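Local coordinates for protein GDP-L-fucose synthase (Campylobacter jejuni subsp. jejuni serotype O:2, PDB 7M13) that probably serves as an NADPH-dependent GDP-D-glycero-L-gluco-heptose synthase, supplying an activated heptose for the capsular polysaccharide, at residues V77-Q91 / Y135-G147. Sequence-based numbering, arbitrary orientation.
With NAP (NADP nicotinamide-adenine-dinucleotide phosphate), chain E.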
ATOM      1  N   VAL B  77     -19.721  -0.410  -3.002  1.00 22.96           N
ATOM      2  CA  VAL B  77     -18.845  -0.679  -1.826  1.00 24.20           C
ATOM      3  C   VAL B  77     -18.472  -2.165  -1.792  1.00 25.25           C
ATOM      4  O   VAL B  77     -17.425  -2.476  -1.238  1.00 23.32           O
ATOM      5  CB  VAL B  77     -19.470  -0.201  -0.498  1.00 27.97           C
ATOM      6  CG1 VAL B  77     -20.613  -1.094  -0.044  1.00 30.16           C
ATOM      7  CG2 VAL B  77     -18.427  -0.076   0.604  1.00 31.26           C
ATOM      8  N   ALA B  78     -19.230  -3.061  -2.435  1.00 21.69           N
ATOM      9  CA  ALA B  78     -18.886  -4.508  -2.470  1.00 22.32           C
ATOM     10  C   ALA B  78     -17.574  -4.780  -3.220  1.00 21.83           C
ATOM     11  O   ALA B  78     -17.005  -5.881  -3.026  1.00 20.53           O
ATOM     12  CB  ALA B  78     -20.020  -5.297  -3.089  1.00 23.56           C
ATOM     13  N   GLN B  79     -17.140  -3.870  -4.094  1.00 17.08           N
ATOM     14  CA  GLN B  79     -15.966  -4.063  -4.983  1.00 14.64           C
ATOM     15  C   GLN B  79     -14.653  -3.857  -4.198  1.00 12.92           C
ATOM     16  O   GLN B  79     -13.720  -3.229  -4.716  1.00 13.58           O
ATOM     17  CB  GLN B  79     -16.078  -3.136  -6.186  1.00 16.75           C
ATOM     18  CG  GLN B  79     -17.212  -3.508  -7.141  1.00 18.84           C
ATOM     19  CD  GLN B  79     -17.177  -2.731  -8.433  1.00 21.25           C
ATOM     20  OE1 GLN B  79     -18.098  -1.957  -8.713  1.00 29.17           O
ATOM     21  NE2 GLN B  79     -16.125  -2.905  -9.234  1.00 19.31           N
ATOM     22  N   ARG B  80     -14.531  -4.493  -3.039  1.00 12.63           N
ATOM     23  CA  ARG B  80     -13.428  -4.226  -2.091  1.00 12.65           C
ATOM     24  C   ARG B  80     -12.087  -4.612  -2.717  1.00 11.88           C
ATOM     25  O   ARG B  80     -11.090  -3.908  -2.536  1.00 12.95           O
ATOM     26  CB  ARG B  80     -13.655  -5.054  -0.829  1.00 13.17           C
ATOM     27  CG  ARG B  80     -12.879  -4.574   0.371  1.00 14.42           C
ATOM     28  CD  ARG B  80     -13.421  -5.254   1.626  1.00 15.14           C
ATOM     29  NE  ARG B  80     -12.850  -4.764   2.868  1.00 15.17           N
ATOM     30  CZ  ARG B  80     -13.244  -3.669   3.487  1.00 15.79           C
ATOM     31  NH1 ARG B  80     -14.194  -2.920   2.972  1.00 16.45           N
ATOM     32  NH2 ARG B  80     -12.698  -3.345   4.630  1.00 14.69           N
ATOM     33  N   ALA B  81     -11.992  -5.729  -3.419  1.00 10.55           N
ATOM     34  CA  ALA B  81     -10.735  -6.147  -4.083  1.00 10.03           C
ATOM     35  C   ALA B  81     -10.435  -5.211  -5.246  1.00 10.82           C
ATOM     36  O   ALA B  81      -9.271  -4.848  -5.452  1.00 12.33           O
ATOM     37  CB  ALA B  81     -10.854  -7.567  -4.604  1.00 11.57           C
ATOM     38  N   ASP B  82     -11.431  -4.886  -6.068  1.00 11.26           N
ATOM     39  CA  ASP B  82     -11.220  -4.051  -7.257  1.00 12.45           C
ATOM     40  C   ASP B  82     -10.653  -2.703  -6.824  1.00 11.00           C
ATOM     41  O   ASP B  82      -9.794  -2.179  -7.533  1.00 12.47           O
ATOM     42  CB  ASP B  82     -12.506  -3.933  -8.066  1.00 12.81           C
ATOM     43  CG  ASP B  82     -13.147  -5.242  -8.486  1.00 16.03           C
ATOM     44  OD1 ASP B  82     -12.425  -6.282  -8.531  1.00 15.80           O
ATOM     45  OD2 ASP B  82     -14.398  -5.209  -8.761  1.00 15.36           O
ATOM     46  N   PHE B  83     -11.135  -2.146  -5.724  1.00 11.93           N
ATOM     47  CA  PHE B  83     -10.689  -0.800  -5.310  1.00 12.39           C
ATOM     48  C   PHE B  83      -9.178  -0.784  -5.098  1.00 12.21           C
ATOM     49  O   PHE B  83      -8.513   0.237  -5.360  1.00 14.32           O
ATOM     50  CB  PHE B  83     -11.347  -0.316  -4.024  1.00 13.33           C
ATOM     51  CG  PHE B  83     -12.817  -0.088  -4.149  1.00 15.40           C
ATOM     52  CD1 PHE B  83     -13.622  -0.453  -3.109  1.00 15.62           C
ATOM     53  CD2 PHE B  83     -13.367   0.495  -5.269  1.00 19.32           C
ATOM     54  CE1 PHE B  83     -14.988  -0.277  -3.190  1.00 18.60           C
ATOM     55  CE2 PHE B  83     -14.745   0.650  -5.356  1.00 19.10           C
ATOM     56  CZ  PHE B  83     -15.532   0.282  -4.309  1.00 18.16           C
ATOM     57  N   ILE B  84      -8.651  -1.844  -4.503  1.00 10.60           N
ATOM     58  CA  ILE B  84      -7.205  -1.855  -4.194  1.00 10.28           C
ATOM     59  C   ILE B  84      -6.446  -2.342  -5.429  1.00 10.94           C
ATOM     60  O   ILE B  84      -5.483  -1.664  -5.845  1.00 11.27           O
ATOM     61  CB  ILE B  84      -6.853  -2.598  -2.893  1.00 10.16           C
ATOM     62  CG1 ILE B  84      -5.333  -2.539  -2.667  1.00 11.43           C
ATOM     63  CG2 ILE B  84      -7.388  -4.022  -2.802  1.00 10.42           C
ATOM     64  CD1 ILE B  84      -4.919  -2.845  -1.271  1.00 12.84           C
ATOM     65  N   TYR B  85      -6.853  -3.426  -6.086  1.00 10.77           N
ATOM     66  CA  TYR B  85      -6.086  -3.893  -7.261  1.00 10.24           C
ATOM     67  C   TYR B  85      -6.053  -2.839  -8.382  1.00  9.56           C
ATOM     68  O   TYR B  85      -4.968  -2.533  -8.904  1.00 10.93           O
ATOM     69  CB  TYR B  85      -6.621  -5.234  -7.750  1.00 11.45           C
ATOM     70  CG  TYR B  85      -5.967  -5.690  -9.026  1.00 11.32           C
ATOM     71  CD1 TYR B  85      -4.652  -6.123  -9.042  1.00 10.94           C
ATOM     72  CD2 TYR B  85      -6.603  -5.591 -10.233  1.00 12.53           C
ATOM     73  CE1 TYR B  85      -4.009  -6.508 -10.211  1.00 11.88           C
ATOM     74  CE2 TYR B  85      -5.985  -5.962 -11.417  1.00 11.38           C
ATOM     75  CZ  TYR B  85      -4.681  -6.434 -11.409  1.00 12.04           C
ATOM     76  OH  TYR B  85      -4.064  -6.777 -12.584  1.00 14.49           O
ATOM     77  N   GLU B  86      -7.208  -2.402  -8.837  1.00  9.91           N
ATOM     78  CA  GLU B  86      -7.283  -1.567 -10.050  1.00 10.70           C
ATOM     79  C   GLU B  86      -6.521  -0.273  -9.796  1.00 10.65           C
ATOM     80  O   GLU B  86      -5.768   0.184 -10.665  1.00 11.78           O
ATOM     81  CB  GLU B  86      -8.731  -1.376 -10.486  1.00 11.38           C
ATOM     82  CG  GLU B  86      -9.307  -2.666 -11.027  1.00 14.38           C
ATOM     83  CD  GLU B  86     -10.644  -2.541 -11.719  1.00 18.67           C
ATOM     84  OE1 GLU B  86     -10.926  -1.456 -12.285  1.00 20.02           O
ATOM     85  OE2 GLU B  86     -11.403  -3.552 -11.689  1.00 21.50           O
ATOM     86  N   ASN B  87      -6.749   0.343  -8.625  1.00 11.46           N
ATOM     87  CA  ASN B  87      -6.128   1.656  -8.348  1.00 10.62           C
ATOM     88  C   ASN B  87      -4.628   1.477  -8.139  1.00 10.27           C
ATOM     89  O   ASN B  87      -3.867   2.301  -8.614  1.00 10.04           O
ATOM     90  CB  ASN B  87      -6.843   2.384  -7.210  1.00 10.56           C
ATOM     91  CG  ASN B  87      -8.225   2.824  -7.671  1.00 11.89           C
ATOM     92  OD1 ASN B  87      -8.356   3.492  -8.719  1.00 13.44           O
ATOM     93  ND2 ASN B  87      -9.247   2.498  -6.908  1.00 13.15           N
ATOM     94  N   LEU B  88      -4.201   0.417  -7.449  1.00  9.45           N
ATOM     95  CA  LEU B  88      -2.731   0.183  -7.376  1.00  9.01           C
ATOM     96  C   LEU B  88      -2.157   0.008  -8.780  1.00  9.94           C
ATOM     97  O   LEU B  88      -1.067   0.504  -9.042  1.00 10.32           O
ATOM     98  CB  LEU B  88      -2.398  -1.033  -6.497  1.00  8.82           C
ATOM     99  CG  LEU B  88      -2.608  -0.880  -5.003  1.00  9.12           C
ATOM    100  CD1 LEU B  88      -2.281  -2.184  -4.304  1.00 10.36           C
ATOM    101  CD2 LEU B  88      -1.785   0.257  -4.422  1.00 10.41           C
ATOM    102  N   MET B  89      -2.810  -0.745  -9.670  1.00  9.30           N
ATOM    103  CA  MET B  89      -2.253  -0.964 -11.014  1.00 10.30           C
ATOM    104  C   MET B  89      -2.188   0.369 -11.788  1.00  9.41           C
ATOM    105  O   MET B  89      -1.141   0.639 -12.401  1.00 10.65           O
ATOM    106  CB  MET B  89      -3.013  -2.006 -11.823  1.00 11.37           C
ATOM    107  CG  MET B  89      -2.909  -3.450 -11.250  1.00 12.02           C
ATOM    108  SD  MET B  89      -1.218  -4.064 -11.171  1.00 14.84           S
ATOM    109  CE  MET B  89      -0.755  -3.870 -12.882  1.00 18.42           C
ATOM    110  N   ILE B  90      -3.238   1.161 -11.755  1.00  9.62           N
ATOM    111  CA  ILE B  90      -3.249   2.465 -12.455  1.00 10.68           C
ATOM    112  C   ILE B  90      -2.077   3.301 -11.936  1.00 11.27           C
ATOM    113  O   ILE B  90      -1.287   3.856 -12.703  1.00 11.32           O
ATOM    114  CB  ILE B  90      -4.604   3.154 -12.296  1.00 11.10           C
ATOM    115  CG1 ILE B  90      -5.687   2.385 -13.055  1.00 12.10           C
ATOM    116  CG2 ILE B  90      -4.477   4.590 -12.788  1.00 11.63           C
ATOM    117  CD1 ILE B  90      -7.079   2.841 -12.726  1.00 13.36           C
ATOM    118  N   GLN B  91      -2.027   3.456 -10.626  1.00 10.49           N
ATOM    119  CA  GLN B  91      -1.000   4.270  -9.948  1.00 10.90           C
ATOM    120  C   GLN B  91       0.383   3.755 -10.338  1.00 10.70           C
ATOM    121  O   GLN B  91       1.275   4.559 -10.764  1.00 11.32           O
ATOM    122  CB  GLN B  91      -1.175   4.238  -8.428  1.00 10.86           C
ATOM    123  CG  GLN B  91      -2.444   4.930  -7.936  1.00 11.36           C
ATOM    124  CD  GLN B  91      -2.877   4.573  -6.538  1.00 10.62           C
ATOM    125  OE1 GLN B  91      -4.018   4.895  -6.170  1.00 12.59           O
ATOM    126  NE2 GLN B  91      -2.055   3.858  -5.794  1.00 11.25           N
ATOM    127  N   TYR B 135     -14.148   1.607   7.483  1.00 18.99           N
ATOM    128  CA  TYR B 135     -14.264   0.216   7.009  1.00 16.32           C
ATOM    129  C   TYR B 135     -14.646   0.137   5.520  1.00 16.61           C
ATOM    130  O   TYR B 135     -14.025  -0.625   4.737  1.00 14.57           O
ATOM    131  CB  TYR B 135     -15.285  -0.532   7.854  1.00 17.78           C
ATOM    132  CG  TYR B 135     -15.290  -1.973   7.475  1.00 18.18           C
ATOM    133  CD1 TYR B 135     -14.348  -2.814   8.026  1.00 20.56           C
ATOM    134  CD2 TYR B 135     -16.137  -2.462   6.499  1.00 19.52           C
ATOM    135  CE1 TYR B 135     -14.259  -4.134   7.644  1.00 20.15           C
ATOM    136  CE2 TYR B 135     -16.068  -3.794   6.102  1.00 23.10           C
ATOM    137  CZ  TYR B 135     -15.128  -4.621   6.698  1.00 18.88           C
ATOM    138  OH  TYR B 135     -14.998  -5.937   6.398  1.00 21.33           O
ATOM    139  N   GLY B 136     -15.673   0.858   5.085  1.00 17.54           N
ATOM    140  CA  GLY B 136     -16.146   0.738   3.703  1.00 16.84           C
ATOM    141  C   GLY B 136     -15.074   1.129   2.700  1.00 14.87           C
ATOM    142  O   GLY B 136     -14.960   0.483   1.619  1.00 18.15           O
ATOM    143  N   ALA B 137     -14.267   2.121   3.032  1.00 13.59           N
ATOM    144  CA  ALA B 137     -13.263   2.668   2.094  1.00 14.83           C
ATOM    145  C   ALA B 137     -11.873   2.157   2.473  1.00 13.87           C
ATOM    146  O   ALA B 137     -10.872   2.724   2.031  1.00 14.23           O
ATOM    147  CB  ALA B 137     -13.337   4.172   2.079  1.00 16.67           C
ATOM    148  N   TYR B 138     -11.795   1.086   3.248  1.00 12.25           N
ATOM    149  CA  TYR B 138     -10.496   0.614   3.796  1.00 11.74           C
ATOM    150  C   TYR B 138      -9.520   0.287   2.668  1.00 11.36           C
ATOM    151  O   TYR B 138      -8.332   0.685   2.688  1.00 12.49           O
ATOM    152  CB  TYR B 138     -10.789  -0.616   4.653  1.00 12.37           C
ATOM    153  CG  TYR B 138      -9.625  -1.327   5.302  1.00 14.61           C
ATOM    154  CD1 TYR B 138      -8.969  -0.824   6.424  1.00 14.99           C
ATOM    155  CD2 TYR B 138      -9.191  -2.546   4.799  1.00 14.12           C
ATOM    156  CE1 TYR B 138      -7.942  -1.527   7.041  1.00 17.19           C
ATOM    157  CE2 TYR B 138      -8.184  -3.267   5.421  1.00 14.15           C
ATOM    158  CZ  TYR B 138      -7.552  -2.753   6.532  1.00 14.58           C
ATOM    159  OH  TYR B 138      -6.559  -3.484   7.129  1.00 15.84           O
ATOM    160  N   SER B 139      -9.952  -0.514   1.714  1.00 10.51           N
ATOM    161  CA  SER B 139      -9.069  -0.962   0.623  1.00  9.87           C
ATOM    162  C   SER B 139      -8.769   0.172  -0.352  1.00 10.44           C
ATOM    163  O   SER B 139      -7.622   0.280  -0.832  1.00 10.89           O
ATOM    164  CB  SER B 139      -9.597  -2.187  -0.020  1.00 12.24           C
ATOM    165  OG  SER B 139     -10.768  -1.929  -0.765  1.00 13.26           O
ATOM    166  N   PHE B 140      -9.732   1.036  -0.613  1.00 10.53           N
ATOM    167  CA  PHE B 140      -9.533   2.220  -1.478  1.00 10.04           C
ATOM    168  C   PHE B 140      -8.550   3.179  -0.815  1.00 10.22           C
ATOM    169  O   PHE B 140      -7.604   3.645  -1.473  1.00 12.81           O
ATOM    170  CB  PHE B 140     -10.891   2.867  -1.704  1.00 11.20           C
ATOM    171  CG  PHE B 140     -10.834   4.130  -2.507  1.00 11.77           C
ATOM    172  CD1 PHE B 140     -10.863   4.113  -3.884  1.00 13.19           C
ATOM    173  CD2 PHE B 140     -10.775   5.348  -1.863  1.00 12.59           C
ATOM    174  CE1 PHE B 140     -10.813   5.297  -4.604  1.00 13.03           C
ATOM    175  CE2 PHE B 140     -10.741   6.520  -2.591  1.00 13.89           C
ATOM    176  CZ  PHE B 140     -10.748   6.489  -3.948  1.00 13.73           C
ATOM    177  N   GLY B 141      -8.747   3.462   0.473  1.00 10.88           N
ATOM    178  CA  GLY B 141      -7.839   4.358   1.212  1.00 11.82           C
ATOM    179  C   GLY B 141      -6.438   3.792   1.223  1.00 11.59           C
ATOM    180  O   GLY B 141      -5.486   4.557   1.084  1.00 10.98           O
ATOM    181  N   ALA B 142      -6.289   2.482   1.422  1.00 10.67           N
ATOM    182  CA  ALA B 142      -4.952   1.844   1.407  1.00 10.96           C
ATOM    183  C   ALA B 142      -4.324   2.054   0.031  1.00 11.18           C
ATOM    184  O   ALA B 142      -3.106   2.348  -0.036  1.00 10.75           O
ATOM    185  CB  ALA B 142      -5.040   0.392   1.798  1.00 11.37           C
ATOM    186  N   ALA B 143      -5.083   1.888  -1.059  1.00 10.59           N
ATOM    187  CA  ALA B 143      -4.514   2.119  -2.406  1.00 10.96           C
ATOM    188  C   ALA B 143      -4.066   3.576  -2.531  1.00 10.56           C
ATOM    189  O   ALA B 143      -2.925   3.832  -3.016  1.00 10.88           O
ATOM    190  CB  ALA B 143      -5.531   1.749  -3.447  1.00 11.81           C
ATOM    191  N   LYS B 144      -4.830   4.514  -1.997  1.00 10.12           N
ATOM    192  CA  LYS B 144      -4.463   5.954  -2.097  1.00 10.83           C
ATOM    193  C   LYS B 144      -3.212   6.258  -1.254  1.00 10.11           C
ATOM    194  O   LYS B 144      -2.367   6.998  -1.710  1.00 11.58           O
ATOM    195  CB  LYS B 144      -5.631   6.838  -1.696  1.00 11.12           C
ATOM    196  CG  LYS B 144      -6.742   6.884  -2.739  1.00 11.68           C
ATOM    197  CD  LYS B 144      -6.298   7.461  -4.066  1.00 12.23           C
ATOM    198  CE  LYS B 144      -7.473   7.923  -4.893  1.00 12.84           C
ATOM    199  NZ  LYS B 144      -7.050   8.403  -6.225  1.00 13.44           N
ATOM    200  N   ILE B 145      -3.080   5.632  -0.094  1.00 10.33           N
ATOM    201  CA  ILE B 145      -1.845   5.759   0.713  1.00 10.95           C
ATOM    202  C   ILE B 145      -0.655   5.293  -0.134  1.00  9.37           C
ATOM    203  O   ILE B 145       0.405   5.961  -0.182  1.00 10.69           O
ATOM    204  CB  ILE B 145      -1.956   4.979   2.041  1.00 10.29           C
ATOM    205  CG1 ILE B 145      -2.986   5.612   2.980  1.00 10.59           C
ATOM    206  CG2 ILE B 145      -0.603   4.872   2.705  1.00 11.90           C
ATOM    207  CD1 ILE B 145      -3.295   4.792   4.171  1.00 11.34           C
ATOM    208  N   ALA B 146      -0.774   4.124  -0.759  1.00  9.76           N
ATOM    209  CA  ALA B 146       0.352   3.549  -1.521  1.00 10.57           C
ATOM    210  C   ALA B 146       0.682   4.480  -2.693  1.00 11.16           C
ATOM    211  O   ALA B 146       1.856   4.588  -3.056  1.00 11.81           O
ATOM    212  CB  ALA B 146       0.006   2.177  -2.037  1.00 10.73           C
ATOM    213  N   GLY B 147      -0.297   5.138  -3.290  1.00 10.72           N
ATOM    214  CA  GLY B 147      -0.068   6.131  -4.351  1.00 10.59           C
ATOM    215  C   GLY B 147       0.770   7.287  -3.862  1.00 11.32           C
ATOM    216  O   GLY B 147       1.783   7.654  -4.489  1.00 10.93           O
TER
HETATM  217  PA  NAP E 401     -14.002  10.254 -12.161  1.00 15.45           P
HETATM  218  O1A NAP E 401     -14.555   9.080 -11.409  1.00 16.81           O
HETATM  219  O2A NAP E 401     -14.972  11.341 -12.554  1.00 17.63           O
HETATM  220  O5B NAP E 401     -13.283   9.815 -13.487  1.00 14.99           O
HETATM  221  C5B NAP E 401     -12.331   8.752 -13.484  1.00 16.15           C
HETATM  222  C4B NAP E 401     -11.911   8.547 -14.906  1.00 18.05           C
HETATM  223  O4B NAP E 401     -10.874   7.538 -14.900  1.00 16.49           O
HETATM  224  C3B NAP E 401     -13.027   8.035 -15.840  1.00 21.21           C
HETATM  225  O3B NAP E 401     -13.126   8.888 -16.975  1.00 21.36           O
HETATM  226  C2B NAP E 401     -12.594   6.610 -16.165  1.00 18.93           C
HETATM  227  O2B NAP E 401     -12.893   6.208 -17.503  1.00 20.00           O
HETATM  228  C1B NAP E 401     -11.079   6.699 -16.017  1.00 16.26           C
HETATM  229  N9A NAP E 401     -10.495   5.401 -15.759  1.00 15.22           N
HETATM  230  C8A NAP E 401     -10.732   4.565 -14.711  1.00 14.95           C
HETATM  231  N7A NAP E 401     -10.139   3.400 -14.814  1.00 16.20           N
HETATM  232  C5A NAP E 401      -9.474   3.469 -16.020  1.00 13.61           C
HETATM  233  C6A NAP E 401      -8.672   2.538 -16.704  1.00 15.18           C
HETATM  234  N6A NAP E 401      -8.431   1.295 -16.273  1.00 14.97           N
HETATM  235  N1A NAP E 401      -8.171   2.928 -17.897  1.00 15.06           N
HETATM  236  C2A NAP E 401      -8.439   4.162 -18.346  1.00 14.94           C
HETATM  237  N3A NAP E 401      -9.188   5.115 -17.788  1.00 15.71           N
HETATM  238  C4A NAP E 401      -9.686   4.694 -16.619  1.00 14.58           C
HETATM  239  O3  NAP E 401     -12.821  10.897 -11.298  1.00 15.25           O
HETATM  240  PN  NAP E 401     -12.836  12.237 -10.454  1.00 14.26           P
HETATM  241  O1N NAP E 401     -14.044  12.233  -9.601  1.00 15.89           O
HETATM  242  O2N NAP E 401     -12.604  13.342 -11.406  1.00 15.00           O
HETATM  243  O5D NAP E 401     -11.531  12.017  -9.536  1.00 15.18           O
HETATM  244  C5D NAP E 401     -10.271  12.495  -9.949  1.00 14.33           C
HETATM  245  C4D NAP E 401      -9.283  12.174  -8.865  1.00 13.68           C
HETATM  246  O4D NAP E 401      -9.641  12.885  -7.648  1.00 13.59           O
HETATM  247  C3D NAP E 401      -9.193  10.689  -8.488  1.00 14.25           C
HETATM  248  O3D NAP E 401      -7.849  10.332  -8.139  1.00 14.51           O
HETATM  249  C2D NAP E 401     -10.114  10.627  -7.302  1.00 13.19           C
HETATM  250  O2D NAP E 401      -9.902   9.489  -6.472  1.00 13.07           O
HETATM  251  C1D NAP E 401      -9.797  11.932  -6.599  1.00 12.60           C
HETATM  252  N1N NAP E 401     -10.890  12.320  -5.680  1.00 14.35           N
HETATM  253  C2N NAP E 401     -12.153  12.582  -6.133  1.00 15.29           C
HETATM  254  C3N NAP E 401     -13.156  12.847  -5.264  1.00 15.71           C
HETATM  255  C7N NAP E 401     -14.551  13.126  -5.700  1.00 16.79           C
HETATM  256  O7N NAP E 401     -15.375  13.533  -4.855  1.00 17.03           O
HETATM  257  N7N NAP E 401     -14.852  12.935  -6.982  1.00 16.27           N
HETATM  258  C4N NAP E 401     -12.885  12.923  -3.843  1.00 15.89           C
HETATM  259  C5N NAP E 401     -11.519  12.678  -3.437  1.00 15.57           C
HETATM  260  C6N NAP E 401     -10.627  12.327  -4.311  1.00 15.73           C
HETATM  261  P2B NAP E 401     -14.390   5.738 -17.898  1.00 25.06           P
HETATM  262  O1X NAP E 401     -15.157   7.028 -17.987  1.00 29.78           O
HETATM  263  O2X NAP E 401     -14.882   4.780 -16.905  1.00 22.08           O
HETATM  264  O3X NAP E 401     -14.199   5.052 -19.264  1.00 27.60           O
HETATM  265  O   HOH W   1     -15.190  -1.993   0.416  1.00 20.72           O
HETATM  266  O   HOH W   2      -5.981   6.140  -7.467  1.00 16.10           O
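Arg-80 reaches across to the turn that precedes helix 138-147 and lays its guanidinium over one face of the Tyr-135 ring, a cation-pi stack with CZ of Arg-80 4.1 Å from the ring centroid and the planes 21° apart. The same group is held by polar contacts: Arg-80 NH1 and NH2 both donate to Tyr-135 O, at 2.9 and 3.0 Å, with that oxygen close to the guanidinium plane. A water joins Arg-80 NH1 to Val-77 O and Gly-136 O, while the Tyr-135 hydroxyl is hydrogen-bonded to Ser-272 O of the second subunit.

Two further hydrogen bonds tie side chains to backbone carbonyls of the facing segment. Ser-139 OG, set between its own backbone N and carbonyl carbon (chi1 70°), donates to Arg-80 O at 2.7 Å, in the carbonyl plane. Farther along, the extended side chain of Gln-91 slots among Ala-143, Lys-144, Ala-146 and Gly-147 as a knob into a hole; its NE2 meets Ala-143 O at 2.9 Å from above the carbonyl plane.

Between these bonds the nearly parallel helices 80-91 and 138-147, whose axes come within 7.7 Å at closest approach, pack the small side chains of Ala-143 and Ala-146 against larger residues of helix 80-91. Ala-143 CB fits against Phe-83 O, Ile-84 CA and Asn-87 CB, and Leu-88 CD2 presses on Ala-146 CB at 3.5 Å. The Asn-87 amide stands almost perpendicular to the Phe-140 ring.

Phe-140 and Lys-144 have the spacing of the Tyr-X-X-X-Lys motif of short-chain dehydrogenases, but the phenyl ring here carries no hydroxyl. Lys-144 NZ donates to O3D and O2D of the nicotinamide ribose, and a water links it to Gln-91 OE1. Thus Gln-91 uses its amide nitrogen to hold helix 138-147, and its oxygen, through a water, may help to position the cofactor-binding lysine.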